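Local coordinates for protein maleylpyruvate isomerase (Ralstonia sp., PDB 2JL4) that catalyses the glutathione-dependent isomerisation of maleylpyruvate to fumarylpyruvate in naphthalene degradation, working as a homodimeric zeta-class glutathione S-transferase, at residues W8-S13 / Q51-L56; H14-A19 / P67-W72; R111-L116 / A129-W134. One frame throughout, in Å; residues are numbered along the deposited sequence.

Overall arrangement
All three contacts touch the same bound glutathione. Interactions 1 and 2 belong to the thioredoxin-like N-terminal domain and share helix 11-22: the start of this helix faces the glutathione thiol in interaction 1, and its next turns pack on helix 66-76 in interaction 2. Their centres are about 10 Å apart, and Pro54 meets Leu16 between them. Interaction 3 lies in the helical C-terminal domain, its centre about 18 Å from that of interaction 1 and about 24 Å from that of interaction 2. It reaches the ligand from the glycine end through Arg111, whereas 14-19 / 67-72 lies by the alpha-carboxylate of the gamma-glutamyl residue. All three reach the second subunit, interaction 1 through Leu52.

Interaction 1. Residues W8-S13 / Q51-L56; sequences WRSGTS and QLVPAL. With GSH (glutathione), chain C.
Thr12 and Val53 meet beside the thiol of glutathione, where Thr12 OG1 lies 3.0 Å from Val53 O. This is a possible hydrogen bond, though the same proton could instead go to Ser10 OG. Thr12 OG1 stands between the backbone N and the carbonyl carbon (chi1 56°), which brings it 3.2 Å from SG2 of glutathione and 3.4 Å from Pro54 CD. The buried part is compact: Val53 CG2 rests against the hydroxyls of both Ser10 and Ser13, and Ser10 OG donates to Ser13 OG at 2.9 Å. Ser10, the N-cap residue of helix 11-22, also places OG 3.0 Å from SG2 of glutathione. Val53 holds the ligand backbone by a pair of bonds, Val53 N giving one to O2 of glutathione (2.9 Å, 163°) and Val53 O receiving one from N2 of glutathione (2.8 Å). The peptide before Pro54 is cis, the cis-proline known from thioredoxin-like folds. Toward solvent the contact thins out: Arg9 is exposed, Trp8 and Gln51 partly so, and none of the three meets the other segment. Around this site, strand 3-6 pairs with strand 55-57 and meets Pro54 through Leu4 and Asn6, Phe44 of helix 42-45 packs on Val53, and Ser66 at the start of helix 66-76 touches Thr12 and Pro54.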
loop_
_atom_site.group_PDB
_atom_site.type_symbol
_atom_site.label_atom_id
_atom_site.label_comp_id
_atom_site.label_asym_id
_atom_site.label_seq_id
_atom_site.Cartn_x
_atom_site.Cartn_y
_atom_site.Cartn_z
ATOM N N TRP A 8 7.133 -6.266 18.254
ATOM C CA TRP A 8 8.014 -7.329 17.754
ATOM C C TRP A 8 7.440 -8.141 16.596
ATOM O O TRP A 8 8.119 -8.323 15.591
ATOM C CB TRP A 8 8.533 -8.220 18.879
ATOM C CG TRP A 8 7.503 -9.042 19.579
ATOM C CD1 TRP A 8 6.415 -8.591 20.274
ATOM C CD2 TRP A 8 7.482 -10.469 19.679
ATOM N NE1 TRP A 8 5.711 -9.653 20.795
ATOM C CE2 TRP A 8 6.345 -10.818 20.446
ATOM C CE3 TRP A 8 8.312 -11.490 19.192
ATOM C CZ2 TRP A 8 6.020 -12.143 20.736
ATOM C CZ3 TRP A 8 7.993 -12.805 19.486
ATOM C CH2 TRP A 8 6.855 -13.121 20.253
ATOM N N ARG A 9 6.192 -8.595 16.714
ATOM C CA ARG A 9 5.584 -9.414 15.657
ATOM C C ARG A 9 4.853 -8.620 14.568
ATOM O O ARG A 9 4.395 -9.201 13.584
ATOM C CB ARG A 9 4.695 -10.528 16.222
ATOM C CG ARG A 9 5.472 -11.649 16.917
ATOM C CD ARG A 9 4.869 -13.029 16.627
ATOM N NE ARG A 9 5.376 -14.075 17.522
ATOM C CZ ARG A 9 6.459 -14.825 17.303
ATOM N NH1 ARG A 9 7.201 -14.657 16.212
ATOM N NH2 ARG A 9 6.813 -15.746 18.194
ATOM N N SER A 10 4.785 -7.302 14.714
ATOM C CA SER A 10 4.253 -6.446 13.651
ATOM C C SER A 10 5.067 -6.566 12.355
ATOM O O SER A 10 6.287 -6.342 12.351
ATOM C CB SER A 10 4.185 -4.990 14.112
ATOM O OG SER A 10 3.986 -4.114 13.009
ATOM N N GLY A 11 4.387 -6.936 11.267
ATOM C CA GLY A 11 5.024 -7.098 9.955
ATOM C C GLY A 11 5.624 -5.810 9.383
ATOM O O GLY A 11 6.736 -5.826 8.829
ATOM N N THR A 12 4.889 -4.703 9.523
ATOM C CA THR A 12 5.366 -3.386 9.114
ATOM C C THR A 12 6.528 -2.903 9.996
ATOM O O THR A 12 7.487 -2.334 9.484
ATOM C CB THR A 12 4.225 -2.339 9.118
ATOM O OG1 THR A 12 3.618 -2.295 10.414
ATOM C CG2 THR A 12 3.143 -2.685 8.056
ATOM N N SER A 13 6.449 -3.139 11.309
ATOM C CA SER A 13 7.580 -2.867 12.215
ATOM C C SER A 13 8.852 -3.598 11.758
ATOM O O SER A 13 9.943 -3.008 11.675
ATOM C CB SER A 13 7.254 -3.303 13.644
ATOM O OG SER A 13 6.173 -2.576 14.197
ATOM N N GLN A 51 -2.931 5.790 14.715
ATOM C CA GLN A 51 -2.874 4.769 15.772
ATOM C C GLN A 51 -2.534 3.388 15.222
ATOM O O GLN A 51 -3.217 2.396 15.505
ATOM C CB GLN A 51 -4.166 4.751 16.623
ATOM C CG GLN A 51 -4.306 5.965 17.534
ATOM C CD GLN A 51 -5.623 6.006 18.287
ATOM O OE1 GLN A 51 -6.662 6.320 17.720
ATOM N NE2 GLN A 51 -5.575 5.712 19.575
ATOM N N LEU A 52 -1.477 3.350 14.410
ATOM C CA LEU A 52 -0.873 2.093 13.968
ATOM C C LEU A 52 0.644 2.155 14.186
ATOM O O LEU A 52 1.210 3.233 14.346
ATOM C CB LEU A 52 -1.201 1.800 12.494
ATOM C CG LEU A 52 -2.648 1.622 12.002
ATOM C CD1 LEU A 52 -2.719 1.534 10.449
ATOM C CD2 LEU A 52 -3.343 0.422 12.642
ATOM N N VAL A 53 1.297 0.996 14.227
ATOM C CA VAL A 53 2.747 0.979 14.225
ATOM C C VAL A 53 3.242 0.616 12.821
ATOM O O VAL A 53 2.519 -0.016 12.059
ATOM C CB VAL A 53 3.350 0.055 15.320
ATOM C CG1 VAL A 53 3.005 0.587 16.725
ATOM C CG2 VAL A 53 2.933 -1.399 15.135
ATOM N N PRO A 54 4.473 1.020 12.467
ATOM C CA PRO A 54 5.426 1.760 13.285
ATOM C C PRO A 54 5.293 3.278 13.146
ATOM O O PRO A 54 4.640 3.768 12.228
ATOM C CB PRO A 54 6.764 1.296 12.722
ATOM C CG PRO A 54 6.476 1.067 11.245
ATOM C CD PRO A 54 5.016 0.713 11.131
ATOM N N ALA A 55 5.897 4.006 14.081
ATOM C CA ALA A 55 6.082 5.455 13.962
ATOM C C ALA A 55 7.537 5.743 14.283
ATOM O O ALA A 55 8.096 5.142 15.214
ATOM C CB ALA A 55 5.166 6.203 14.915
ATOM N N LEU A 56 8.153 6.635 13.501
ATOM C CA LEU A 56 9.563 7.000 13.697
ATOM C C LEU A 56 9.758 8.463 14.125
ATOM O O LEU A 56 9.544 9.401 13.341
ATOM C CB LEU A 56 10.410 6.681 12.453
ATOM C CG LEU A 56 11.939 6.780 12.595
ATOM C CD1 LEU A 56 12.516 5.707 13.546
ATOM C CD2 LEU A 56 12.645 6.737 11.233
HETATM N N1 GSH C . 0.488 1.322 5.989
HETATM C CA1 GSH C . 0.863 1.242 7.386
HETATM C C1 GSH C . 2.366 1.235 7.499
HETATM O O11 GSH C . 2.989 0.477 6.743
HETATM O O12 GSH C . 2.937 1.974 8.336
HETATM C CB1 GSH C . 0.268 -0.016 8.011
HETATM C CG1 GSH C . 0.552 -0.053 9.512
HETATM C CD1 GSH C . -0.190 -1.185 10.191
HETATM O OE1 GSH C . -1.238 -1.606 9.720
HETATM N N2 GSH C . 0.374 -1.661 11.304
HETATM C CA2 GSH C . -0.193 -2.740 12.100
HETATM C C2 GSH C . -0.939 -2.232 13.310
HETATM O O2 GSH C . -0.548 -1.261 13.934
HETATM C CB2 GSH C . 0.919 -3.679 12.555
HETATM S SG2 GSH C . 1.633 -4.664 11.208
HETATM N N3 GSH C . -2.026 -2.890 13.671
HETATM C CA3 GSH C . -2.814 -2.494 14.822
HETATM C C3 GSH C . -4.268 -2.840 14.637
HETATM O O31 GSH C . -4.626 -3.451 13.606
HETATM O O32 GSH C . -5.064 -2.502 15.534
#

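Interaction 2. Residues H14-A19 / P67-W72; sequences HRLRIA and PAIIEW. With GSH (glutathione), chain C.
Helix segments 14-19 and 67-72 run parallel, their directions only 3° apart and their axes 10.1 Å at closest approach, with Ala19 and Ile70 nearest in the backbone register. Ile70 is the central side chain on its helix. Its CG1 sits beside the backbone N, anti to the carbonyl carbon (chi1 -65°), and the nearly extended chain beyond carries CD1 to the aliphatic part of Arg15, 3.6 Å from Arg15 CG. Arg15 and Ile70 cross at about a right angle, and the methyl abuts CG and CD of Arg15. One turn on, Ala19 CB touches the flank of the same isoleucine, 4.0 Å from Ile70 CG1. Leu16 reaches between the two isoleucines: its CD1 lies 3.6 Å from Ile69 CG2 and 3.7 Å from Ile70 CG1, while its CD2 lies about equally near CG2 and CD1 of Ile69. Leu16 runs alongside Ile70 in the opposite direction but crosses Ile69 steeply. At the N-terminal end the contact changes character. The Arg15 chain bends at chi3 (-58°) and brings Arg15 NH1 to 4.1 Å from Pro67 CG. Arg15 NH1 also lies 3.5 Å from glutathione O11, a carboxylate oxygen, and both partners are oblique to the guanidinium plane. NH1 also makes a weak hydrogen bond to Ser66 OG, and Tyr167 of helix 163-177 packs on both Arg15 and Pro67. Pro67 CD lies 3.4 Å from glutathione O11 as well. The chemistry is thus divided along the helices: an apolar seam of leucine, isoleucine and alanine joins them in the core, while the guanidinium placed beside the alpha-carboxylate of the gamma-glutamyl residue probably helps balance its negative charge.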
loop_
_atom_site.group_PDB
_atom_site.type_symbol
_atom_site.label_atom_id
_atom_site.label_comp_id
_atom_site.label_asym_id
_atom_site.label_seq_id
_atom_site.Cartn_x
_atom_site.Cartn_y
_atom_site.Cartn_z
ATOM N N HIS A 14 8.687 -4.890 11.482
ATOM C CA HIS A 14 9.750 -5.754 10.995
ATOM C C HIS A 14 10.318 -5.222 9.676
ATOM O O HIS A 14 11.531 -5.175 9.486
ATOM C CB HIS A 14 9.198 -7.180 10.842
ATOM C CG HIS A 14 10.218 -8.207 10.456
ATOM N ND1 HIS A 14 9.871 -9.506 10.148
ATOM C CD2 HIS A 14 11.564 -8.137 10.329
ATOM C CE1 HIS A 14 10.960 -10.193 9.857
ATOM N NE2 HIS A 14 12.000 -9.384 9.948
ATOM N N ARG A 15 9.427 -4.826 8.775
ATOM C CA ARG A 15 9.803 -4.212 7.509
ATOM C C ARG A 15 10.729 -3.002 7.727
ATOM O O ARG A 15 11.798 -2.902 7.113
ATOM C CB ARG A 15 8.532 -3.812 6.755
ATOM C CG ARG A 15 8.724 -3.221 5.366
ATOM C CD ARG A 15 7.424 -2.574 4.890
ATOM N NE ARG A 15 6.292 -3.504 4.863
ATOM C CZ ARG A 15 5.010 -3.145 4.770
ATOM N NH1 ARG A 15 4.651 -1.857 4.709
ATOM N NH2 ARG A 15 4.073 -4.086 4.735
ATOM N N LEU A 16 10.317 -2.098 8.611
ATOM C CA LEU A 16 11.089 -0.888 8.882
ATOM C C LEU A 16 12.422 -1.190 9.561
ATOM O O LEU A 16 13.442 -0.574 9.228
ATOM C CB LEU A 16 10.268 0.107 9.698
ATOM C CG LEU A 16 10.845 1.510 9.889
ATOM C CD1 LEU A 16 11.432 2.077 8.582
ATOM C CD2 LEU A 16 9.760 2.409 10.448
ATOM N N ARG A 17 12.402 -2.151 10.487
ATOM C CA ARG A 17 13.605 -2.616 11.175
ATOM C C ARG A 17 14.690 -3.074 10.208
ATOM O O ARG A 17 15.846 -2.666 10.334
ATOM C CB ARG A 17 13.268 -3.718 12.192
ATOM C CG ARG A 17 12.657 -3.170 13.488
ATOM C CD ARG A 17 12.603 -4.205 14.611
ATOM N NE ARG A 17 12.025 -5.489 14.210
ATOM C CZ ARG A 17 10.804 -5.921 14.534
ATOM N NH1 ARG A 17 9.981 -5.170 15.257
ATOM N NH2 ARG A 17 10.395 -7.120 14.125
ATOM N N ILE A 18 14.315 -3.902 9.231
ATOM C CA ILE A 18 15.256 -4.339 8.189
ATOM C C ILE A 18 15.899 -3.145 7.460
ATOM O O ILE A 18 17.130 -3.091 7.322
ATOM C CB ILE A 18 14.599 -5.291 7.153
ATOM C CG1 ILE A 18 14.043 -6.548 7.833
ATOM C CG2 ILE A 18 15.612 -5.686 6.098
ATOM C CD1 ILE A 18 13.034 -7.339 6.980
ATOM N N ALA A 19 15.071 -2.202 7.007
ATOM C CA ALA A 19 15.559 -1.024 6.279
ATOM C C ALA A 19 16.526 -0.185 7.116
ATOM O O ALA A 19 17.567 0.238 6.618
ATOM C CB ALA A 19 14.389 -0.162 5.751
ATOM N N PRO A 67 5.918 2.561 4.239
ATOM C CA PRO A 67 6.358 2.722 2.842
ATOM C C PRO A 67 7.019 4.076 2.591
ATOM O O PRO A 67 8.048 4.131 1.919
ATOM C CB PRO A 67 5.054 2.631 2.048
ATOM C CG PRO A 67 4.147 1.840 2.904
ATOM C CD PRO A 67 4.463 2.319 4.298
ATOM N N ALA A 68 6.429 5.134 3.151
ATOM C CA ALA A 68 6.932 6.498 3.044
ATOM C C ALA A 68 8.233 6.689 3.822
ATOM O O ALA A 68 9.153 7.368 3.344
ATOM C CB ALA A 68 5.871 7.492 3.537
ATOM N N ILE A 69 8.300 6.113 5.025
ATOM C CA ILE A 69 9.500 6.207 5.872
ATOM C C ILE A 69 10.691 5.552 5.179
ATOM O O ILE A 69 11.799 6.084 5.192
ATOM C CB ILE A 69 9.273 5.586 7.297
ATOM C CG1 ILE A 69 8.200 6.379 8.064
ATOM C CG2 ILE A 69 10.575 5.565 8.100
ATOM C CD1 ILE A 69 7.612 5.675 9.266
ATOM N N ILE A 70 10.449 4.401 4.559
ATOM C CA ILE A 70 11.507 3.640 3.911
ATOM C C ILE A 70 12.010 4.372 2.661
ATOM O O ILE A 70 13.226 4.428 2.422
ATOM C CB ILE A 70 11.064 2.178 3.621
ATOM C CG1 ILE A 70 10.821 1.450 4.951
ATOM C CG2 ILE A 70 12.120 1.439 2.795
ATOM C CD1 ILE A 70 10.146 0.094 4.848
ATOM N N GLU A 71 11.091 4.951 1.890
ATOM C CA GLU A 71 11.469 5.777 0.750
ATOM C C GLU A 71 12.277 6.983 1.234
ATOM O O GLU A 71 13.180 7.461 0.538
ATOM C CB GLU A 71 10.232 6.235 -0.041
ATOM C CG GLU A 71 9.525 5.122 -0.837
ATOM C CD GLU A 71 10.069 4.894 -2.261
ATOM O OE1 GLU A 71 10.946 5.651 -2.737
ATOM O OE2 GLU A 71 9.591 3.950 -2.922
ATOM N N TRP A 72 11.926 7.467 2.426
ATOM C CA TRP A 72 12.623 8.564 3.092
ATOM C C TRP A 72 14.056 8.165 3.469
ATOM O O TRP A 72 14.994 8.949 3.245
ATOM C CB TRP A 72 11.839 8.991 4.339
ATOM C CG TRP A 72 12.462 10.095 5.130
ATOM C CD1 TRP A 72 12.402 11.439 4.860
ATOM C CD2 TRP A 72 13.206 9.965 6.341
ATOM N NE1 TRP A 72 13.072 12.146 5.823
ATOM C CE2 TRP A 72 13.584 11.268 6.741
ATOM C CE3 TRP A 72 13.605 8.875 7.124
ATOM C CZ2 TRP A 72 14.346 11.511 7.893
ATOM C CZ3 TRP A 72 14.369 9.116 8.269
ATOM C CH2 TRP A 72 14.726 10.426 8.641
HETATM N N1 GSH C . 0.488 1.322 5.989
HETATM C CA1 GSH C . 0.863 1.242 7.386
HETATM C C1 GSH C . 2.366 1.235 7.499
HETATM O O11 GSH C . 2.989 0.477 6.743
HETATM O O12 GSH C . 2.937 1.974 8.336
HETATM C CB1 GSH C . 0.268 -0.016 8.011
HETATM C CG1 GSH C . 0.552 -0.053 9.512
HETATM C CD1 GSH C . -0.190 -1.185 10.191
HETATM O OE1 GSH C . -1.238 -1.606 9.720
HETATM N N2 GSH C . 0.374 -1.661 11.304
HETATM C CA2 GSH C . -0.193 -2.740 12.100
HETATM C C2 GSH C . -0.939 -2.232 13.310
HETATM O O2 GSH C . -0.548 -1.261 13.934
HETATM C CB2 GSH C . 0.919 -3.679 12.555
HETATM S SG2 GSH C . 1.633 -4.664 11.208
HETATM N N3 GSH C . -2.026 -2.890 13.671
HETATM C CA3 GSH C . -2.814 -2.494 14.822
HETATM C C3 GSH C . -4.268 -2.840 14.637
HETATM O O31 GSH C . -4.626 -3.451 13.606
HETATM O O32 GSH C . -5.064 -2.502 15.534
#

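Interaction 3. Residues R111-L116 / A129-W134; sequences RILEYL and AWCGTW. With GSH (glutathione), chain C.
The indole of Trp130 is met by three aliphatic side chains of helix 110-120, each approaching in its own way. Leu116 comes squarely over one face: CD1 stands 3.5 Å from the centroid of the five-membered ring and only 10° off its normal, a CH-pi contact. Trp130 CG lies anti to the backbone N (chi1 172°), which swings the indole out toward the facing helix. Leu113 approaches obliquely, with CD2 3.7 Å from Trp130 CD1 and equally near Cys131 SG, so one methyl bridges two successive residues. Ile112 crosses the indole at about a right angle, and its CG2 comes 4.0 Å from Trp130 CZ2, again oblique to the ring. The opposite face of Trp130 is covered from within its own helix by Trp134, whose NE1 lies 3.2 Å above the plane, so the indole is held between Leu116 and Trp134. Its buried ring nitrogen donates a hydrogen bond to Ile107 O. The segment axes pass 11.9 Å apart at 135°, a wide separation bridged by the large indole. At the N-terminal end of 111-116, Arg111 N gives a 2.9 Å hydrogen bond to glutathione O31, in the glycine carboxylate, whose negative charge the helix start would probably favour. Across the dimer, Tyr115 of the second subunit meets Trp130 edge-to-face, and Arg111 NH2 bonds to Asp103 O of that subunit. This packing belongs to the all-helical C-terminal domain of the glutathione S-transferase fold, here joining two consecutive helices where dimer interface and glutathione site come together.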
loop_
_atom_site.group_PDB
_atom_site.type_symbol
_atom_site.label_atom_id
_atom_site.label_comp_id
_atom_site.label_asym_id
_atom_site.label_seq_id
_atom_site.Cartn_x
_atom_site.Cartn_y
_atom_site.Cartn_z
ATOM N N ARG A 111 -6.720 -5.411 13.356
ATOM C CA ARG A 111 -8.016 -4.740 13.408
ATOM C C ARG A 111 -9.030 -5.450 12.523
ATOM O O ARG A 111 -10.198 -5.570 12.894
ATOM C CB ARG A 111 -7.876 -3.261 13.015
ATOM C CG ARG A 111 -7.432 -3.043 11.559
ATOM C CD ARG A 111 -6.924 -1.639 11.280
ATOM N NE ARG A 111 -6.669 -1.506 9.852
ATOM C CZ ARG A 111 -7.067 -0.490 9.091
ATOM N NH1 ARG A 111 -7.707 0.558 9.621
ATOM N NH2 ARG A 111 -6.786 -0.512 7.795
ATOM N N ILE A 112 -8.564 -5.929 11.368
ATOM C CA ILE A 112 -9.402 -6.644 10.398
ATOM C C ILE A 112 -9.845 -7.997 10.965
ATOM O O ILE A 112 -11.018 -8.354 10.895
ATOM C CB ILE A 112 -8.653 -6.895 9.042
ATOM C CG1 ILE A 112 -8.000 -5.615 8.467
ATOM C CG2 ILE A 112 -9.571 -7.585 8.018
ATOM C CD1 ILE A 112 -8.922 -4.402 8.268
ATOM N N LEU A 113 -8.896 -8.745 11.521
ATOM C CA LEU A 113 -9.192 -10.069 12.076
ATOM C C LEU A 113 -10.149 -9.939 13.260
ATOM O O LEU A 113 -11.053 -10.761 13.440
ATOM C CB LEU A 113 -7.898 -10.798 12.473
ATOM C CG LEU A 113 -6.823 -10.899 11.378
ATOM C CD1 LEU A 113 -5.647 -11.730 11.864
ATOM C CD2 LEU A 113 -7.374 -11.476 10.061
ATOM N N GLU A 114 -9.955 -8.874 14.035
ATOM C CA GLU A 114 -10.841 -8.535 15.138
ATOM C C GLU A 114 -12.253 -8.250 14.657
ATOM O O GLU A 114 -13.228 -8.687 15.284
ATOM C CB GLU A 114 -10.291 -7.337 15.912
ATOM C CG GLU A 114 -9.178 -7.716 16.872
ATOM C CD GLU A 114 -9.679 -8.609 17.983
ATOM O OE1 GLU A 114 -10.409 -8.095 18.856
ATOM O OE2 GLU A 114 -9.350 -9.817 17.977
ATOM N N TYR A 115 -12.358 -7.518 13.545
ATOM C CA TYR A 115 -13.655 -7.267 12.915
ATOM C C TYR A 115 -14.319 -8.582 12.489
ATOM O O TYR A 115 -15.490 -8.800 12.778
ATOM C CB TYR A 115 -13.511 -6.284 11.749
ATOM C CG TYR A 115 -14.799 -5.629 11.308
ATOM C CD1 TYR A 115 -15.080 -4.302 11.629
ATOM C CD2 TYR A 115 -15.740 -6.336 10.563
ATOM C CE1 TYR A 115 -16.268 -3.701 11.212
ATOM C CE2 TYR A 115 -16.923 -5.746 10.140
ATOM C CZ TYR A 115 -17.181 -4.439 10.462
ATOM O OH TYR A 115 -18.348 -3.879 10.018
ATOM N N LEU A 116 -13.564 -9.469 11.841
ATOM C CA LEU A 116 -14.073 -10.810 11.467
ATOM C C LEU A 116 -14.566 -11.620 12.676
ATOM O O LEU A 116 -15.624 -12.262 12.613
ATOM C CB LEU A 116 -13.026 -11.622 10.694
ATOM C CG LEU A 116 -12.426 -10.987 9.429
ATOM C CD1 LEU A 116 -11.277 -11.832 8.897
ATOM C CD2 LEU A 116 -13.453 -10.737 8.321
ATOM N N ALA A 129 -7.769 -19.299 7.483
ATOM C CA ALA A 129 -8.173 -19.524 6.091
ATOM C C ALA A 129 -8.214 -18.212 5.301
ATOM O O ALA A 129 -7.820 -18.177 4.133
ATOM C CB ALA A 129 -9.521 -20.260 6.018
ATOM N N TRP A 130 -8.699 -17.153 5.960
ATOM C CA TRP A 130 -8.670 -15.782 5.452
ATOM C C TRP A 130 -7.242 -15.322 5.137
ATOM O O TRP A 130 -6.940 -14.933 3.999
ATOM C CB TRP A 130 -9.307 -14.863 6.497
ATOM C CG TRP A 130 -9.218 -13.374 6.257
ATOM C CD1 TRP A 130 -8.208 -12.535 6.652
ATOM C CD2 TRP A 130 -10.201 -12.540 5.622
ATOM N NE1 TRP A 130 -8.491 -11.240 6.284
ATOM C CE2 TRP A 130 -9.710 -11.212 5.658
ATOM C CE3 TRP A 130 -11.451 -12.784 5.032
ATOM C CZ2 TRP A 130 -10.424 -10.133 5.121
ATOM C CZ3 TRP A 130 -12.154 -11.710 4.491
ATOM C CH2 TRP A 130 -11.637 -10.404 4.539
ATOM N N CYS A 131 -6.370 -15.370 6.144
ATOM C CA CYS A 131 -5.011 -14.869 6.003
ATOM C C CYS A 131 -4.256 -15.590 4.891
ATOM O O CYS A 131 -3.574 -14.949 4.095
ATOM C CB CYS A 131 -4.247 -14.948 7.326
ATOM S SG CYS A 131 -4.881 -13.845 8.608
ATOM N N GLY A 132 -4.402 -16.911 4.832
ATOM C CA GLY A 132 -3.784 -17.725 3.782
ATOM C C GLY A 132 -4.280 -17.410 2.381
ATOM O O GLY A 132 -3.541 -17.563 1.393
ATOM N N THR A 133 -5.537 -16.984 2.287
ATOM C CA THR A 133 -6.137 -16.660 1.000
ATOM C C THR A 133 -5.408 -15.502 0.333
ATOM O O THR A 133 -5.036 -15.588 -0.841
ATOM C CB THR A 133 -7.632 -16.342 1.142
ATOM O OG1 THR A 133 -8.312 -17.506 1.624
ATOM C CG2 THR A 133 -8.235 -15.938 -0.204
ATOM N N TRP A 134 -5.186 -14.433 1.091
ATOM C CA TRP A 134 -4.562 -13.232 0.546
ATOM C C TRP A 134 -3.049 -13.400 0.369
ATOM O O TRP A 134 -2.484 -12.936 -0.620
ATOM C CB TRP A 134 -4.959 -12.014 1.386
ATOM C CG TRP A 134 -6.426 -12.076 1.729
ATOM C CD1 TRP A 134 -6.979 -12.134 2.978
ATOM C CD2 TRP A 134 -7.526 -12.155 0.801
ATOM N NE1 TRP A 134 -8.349 -12.221 2.890
ATOM C CE2 TRP A 134 -8.714 -12.236 1.568
ATOM C CE3 TRP A 134 -7.622 -12.149 -0.602
ATOM C CZ2 TRP A 134 -9.986 -12.306 0.981
ATOM C CZ3 TRP A 134 -8.896 -12.226 -1.189
ATOM C CH2 TRP A 134 -10.057 -12.296 -0.391
HETATM N N1 GSH C . 0.488 1.322 5.989
HETATM C CA1 GSH C . 0.863 1.242 7.386
HETATM C C1 GSH C . 2.366 1.235 7.499
HETATM O O11 GSH C . 2.989 0.477 6.743
HETATM O O12 GSH C . 2.937 1.974 8.336
HETATM C CB1 GSH C . 0.268 -0.016 8.011
HETATM C CG1 GSH C . 0.552 -0.053 9.512
HETATM C CD1 GSH C . -0.190 -1.185 10.191
HETATM O OE1 GSH C . -1.238 -1.606 9.720
HETATM N N2 GSH C . 0.374 -1.661 11.304
HETATM C CA2 GSH C . -0.193 -2.740 12.100
HETATM C C2 GSH C . -0.939 -2.232 13.310
HETATM O O2 GSH C . -0.548 -1.261 13.934
HETATM C CB2 GSH C . 0.919 -3.679 12.555
HETATM S SG2 GSH C . 1.633 -4.664 11.208
HETATM N N3 GSH C . -2.026 -2.890 13.671
HETATM C CA3 GSH C . -2.814 -2.494 14.822
HETATM C C3 GSH C . -4.268 -2.840 14.637
HETATM O O31 GSH C . -4.626 -3.451 13.606
HETATM O O32 GSH C . -5.064 -2.502 15.534
#